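Local coordinates for conserved hypothetical protein (Pyrococcus furiosus, PDB 1Y81) that is of unknown function but carries a CoA-binding domain of the Rossmann type and binds coenzyme A, at residues V72-V77 against W98-A103. Residues are numbered along the deposited sequence; the frame is centred on the assembly and turned at random.
Sequences VIVFVV and WFQPGA. With COA (coenzyme A), chain C; SCN (thiocyanate ion), chain B.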
# COMPACT_ATOMS: atom_id res chain seq x y z
N VAL A 72 -7.54 2.70 -2.30
CA VAL A 72 -6.95 1.42 -1.98
C VAL A 72 -5.58 1.67 -1.35
O VAL A 72 -4.92 2.63 -1.71
CB VAL A 72 -6.83 0.49 -3.25
CG1 VAL A 72 -5.92 1.10 -4.31
CG2 VAL A 72 -6.37 -0.92 -2.89
N ILE A 73 -5.18 0.81 -0.42
CA ILE A 73 -3.80 0.82 0.06
C ILE A 73 -3.11 -0.44 -0.44
O ILE A 73 -3.57 -1.56 -0.13
CB ILE A 73 -3.72 0.94 1.60
CG1 ILE A 73 -4.39 2.25 2.05
CG2 ILE A 73 -2.25 0.94 2.06
CD1 ILE A 73 -4.47 2.40 3.54
N VAL A 74 -2.05 -0.26 -1.24
CA VAL A 74 -1.26 -1.37 -1.80
C VAL A 74 -0.02 -1.63 -0.89
O VAL A 74 0.73 -0.71 -0.57
CB VAL A 74 -0.86 -1.12 -3.31
CG1 VAL A 74 0.10 -2.21 -3.85
CG2 VAL A 74 -2.11 -1.00 -4.23
N PHE A 75 0.17 -2.89 -0.48
CA PHE A 75 1.26 -3.27 0.43
C PHE A 75 2.36 -4.01 -0.31
O PHE A 75 2.10 -5.04 -0.95
CB PHE A 75 0.76 -4.18 1.55
CG PHE A 75 -0.14 -3.51 2.56
CD1 PHE A 75 0.29 -3.32 3.87
CD2 PHE A 75 -1.43 -3.08 2.18
CE1 PHE A 75 -0.56 -2.70 4.81
CE2 PHE A 75 -2.26 -2.44 3.11
CZ PHE A 75 -1.83 -2.27 4.41
N VAL A 76 3.58 -3.49 -0.22
CA VAL A 76 4.75 -4.20 -0.74
C VAL A 76 5.88 -4.26 0.34
O VAL A 76 7.07 -3.97 0.08
CB VAL A 76 5.18 -3.61 -2.12
CG1 VAL A 76 5.77 -2.21 -1.96
CG2 VAL A 76 6.16 -4.55 -2.86
N VAL A 77 5.48 -4.63 1.56
CA VAL A 77 6.38 -4.79 2.71
C VAL A 77 6.25 -6.24 3.24
O VAL A 77 5.24 -6.90 2.97
CB VAL A 77 6.04 -3.79 3.87
CG1 VAL A 77 6.28 -2.37 3.42
CG2 VAL A 77 4.57 -3.93 4.36
N TRP A 98 -4.79 -4.01 -0.44
CA TRP A 98 -4.29 -4.88 -1.50
C TRP A 98 -2.87 -5.32 -1.18
O TRP A 98 -1.99 -4.48 -1.07
CB TRP A 98 -4.29 -4.11 -2.82
CG TRP A 98 -3.79 -4.90 -4.03
CD1 TRP A 98 -2.51 -5.39 -4.24
CD2 TRP A 98 -4.55 -5.24 -5.20
NE1 TRP A 98 -2.45 -6.03 -5.47
CE2 TRP A 98 -3.68 -5.95 -6.08
CE3 TRP A 98 -5.88 -5.01 -5.59
CZ2 TRP A 98 -4.12 -6.44 -7.33
CZ3 TRP A 98 -6.31 -5.51 -6.83
CH2 TRP A 98 -5.43 -6.21 -7.68
N PHE A 99 -2.65 -6.62 -1.05
CA PHE A 99 -1.32 -7.14 -0.74
C PHE A 99 -0.67 -7.76 -1.96
O PHE A 99 -1.21 -8.72 -2.54
CB PHE A 99 -1.37 -8.15 0.43
CG PHE A 99 -1.85 -7.54 1.72
CD1 PHE A 99 -0.94 -7.15 2.70
CD2 PHE A 99 -3.21 -7.35 1.95
CE1 PHE A 99 -1.38 -6.56 3.92
CE2 PHE A 99 -3.67 -6.77 3.15
CZ PHE A 99 -2.76 -6.36 4.13
N GLN A 100 0.48 -7.21 -2.38
CA GLN A 100 1.27 -7.83 -3.45
C GLN A 100 1.72 -9.20 -2.98
O GLN A 100 1.92 -9.40 -1.78
CB GLN A 100 2.50 -6.98 -3.79
CG GLN A 100 2.17 -5.73 -4.56
CD GLN A 100 1.65 -6.01 -5.94
OE1 GLN A 100 0.44 -6.02 -6.16
NE2 GLN A 100 2.57 -6.23 -6.90
N PRO A 101 1.85 -10.17 -3.93
CA PRO A 101 2.36 -11.49 -3.55
C PRO A 101 3.67 -11.37 -2.79
O PRO A 101 4.61 -10.69 -3.25
CB PRO A 101 2.57 -12.18 -4.90
CG PRO A 101 1.56 -11.59 -5.78
CD PRO A 101 1.49 -10.11 -5.36
N GLY A 102 3.71 -12.02 -1.62
CA GLY A 102 4.88 -11.99 -0.73
C GLY A 102 4.65 -11.16 0.51
O GLY A 102 5.35 -11.32 1.51
N ALA A 103 3.64 -10.28 0.44
CA ALA A 103 3.28 -9.36 1.52
C ALA A 103 2.14 -9.94 2.39
O ALA A 103 1.88 -9.46 3.50
CB ALA A 103 2.86 -8.00 0.95
N1A COA C . 5.84 1.51 6.37
C2A COA C . 6.19 1.78 5.07
N3A COA C . 7.28 1.17 4.51
C4A COA C . 8.05 0.33 5.26
C5A COA C . 7.72 0.05 6.59
C6A COA C . 6.60 0.64 7.15
N6A COA C . 6.28 0.40 8.41
N7A COA C . 8.64 -0.83 7.06
C8A COA C . 9.52 -1.10 6.07
N9A COA C . 9.17 -0.39 4.96
C1B COA C . 9.85 -0.32 3.64
C2B COA C . 11.30 -0.80 3.70
O2B COA C . 12.18 0.09 4.43
C3B COA C . 11.54 -0.93 2.19
O3B COA C . 11.87 0.31 1.57
P3B COA C . 13.41 0.82 1.46
O7A COA C . 13.50 2.26 1.86
O8A COA C . 13.81 0.62 0.04
O9A COA C . 14.22 0.06 2.46
C4B COA C . 10.19 -1.37 1.61
O4B COA C . 9.22 -1.08 2.63
C5B COA C . 10.15 -2.86 1.23
O5B COA C . 10.49 -3.61 2.38
P1A COA C . 11.69 -4.69 2.35
O1A COA C . 11.96 -5.18 3.75
O2A COA C . 12.88 -4.11 1.63
O3A COA C . 10.97 -5.86 1.51
P2A COA C . 11.41 -6.36 0.04
O4A COA C . 12.76 -7.01 0.11
O5A COA C . 11.35 -5.32 -1.02
O6A COA C . 10.29 -7.45 -0.28
CBP COA C . 8.06 -8.37 -0.32
CCP COA C . 8.92 -7.09 -0.41
CDP COA C . 6.60 -7.93 -0.44
CEP COA C . 8.26 -9.02 1.05
CAP COA C . 8.46 -9.38 -1.42
OAP COA C . 7.75 -10.59 -1.26
C9P COA C . 8.13 -8.73 -2.73
O9P COA C . 9.12 -8.01 -3.39
N8P COA C . 6.86 -8.86 -3.15
C7P COA C . 6.30 -8.23 -4.34
C6P COA C . 6.62 -8.92 -5.61
C5P COA C . 5.89 -8.21 -6.72
O5P COA C . 5.36 -7.08 -6.56
N4P COA C . 5.92 -8.91 -7.82
C3P COA C . 5.33 -8.54 -9.07
C2P COA C . 4.39 -9.65 -9.55
S1P COA C . 2.98 -9.83 -8.41
S SCN B . 3.75 -7.26 -12.33
C SCN B . 3.06 -6.55 -10.88
N SCN B . 2.53 -6.10 -9.95
O HOH W 1 2.62 -6.95 4.14
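Phe75 and Phe99, partners on adjacent parallel strands, lay their rings together in an offset stack, centroids 4.3 Å apart and planes inclined by 21°. CE1 of Phe99 sits over one face of the Phe75 ring toward its rim, 3.6 Å from Phe75 CG. Paired on one face of the sheet and alike in chi1 (-70° and -63°), with each CG anti to its own carbonyl carbon, the two side chains run the same way.

On the reverse face of the sheet, Trp98 lies beside Val74, and its CB also meets CG2 of Val72. Trp98 O accepts a 2.7 Å hydrogen bond from Phe75 N, while Trp98 N donates to Ile73 O over 2.8 Å. A third backbone bond, Gln100 N to Phe75 O, carries the pairing one residue past the end of strand 96-99.

There the two segments enter the coenzyme A pocket, an example of the Rossmann-fold habit of binding ligands at the C-terminal ends of the parallel strands. Gln100 is bent at chi2, and its amide works at both ends: OE1 accepts from Trp98 NE1 at 3.0 Å and also from Ile125 N, which should fix the flip, so that NE2 can donate to O5P of coenzyme A at 2.9 Å and to the thiocyanate nitrogen. A type II turn from Gln100 to Ala103 then runs alongside the pantetheine arm and brings Ala103 CB within 3.3 Å of Val77 O.

Helix 79-91 completes the beta-alpha-beta crossover, meeting Phe75 through Val85 and Phe99 through Ala86; helix 125-128 packs on Val74 and Trp98, and strand 16-20 flanks strand 72-75.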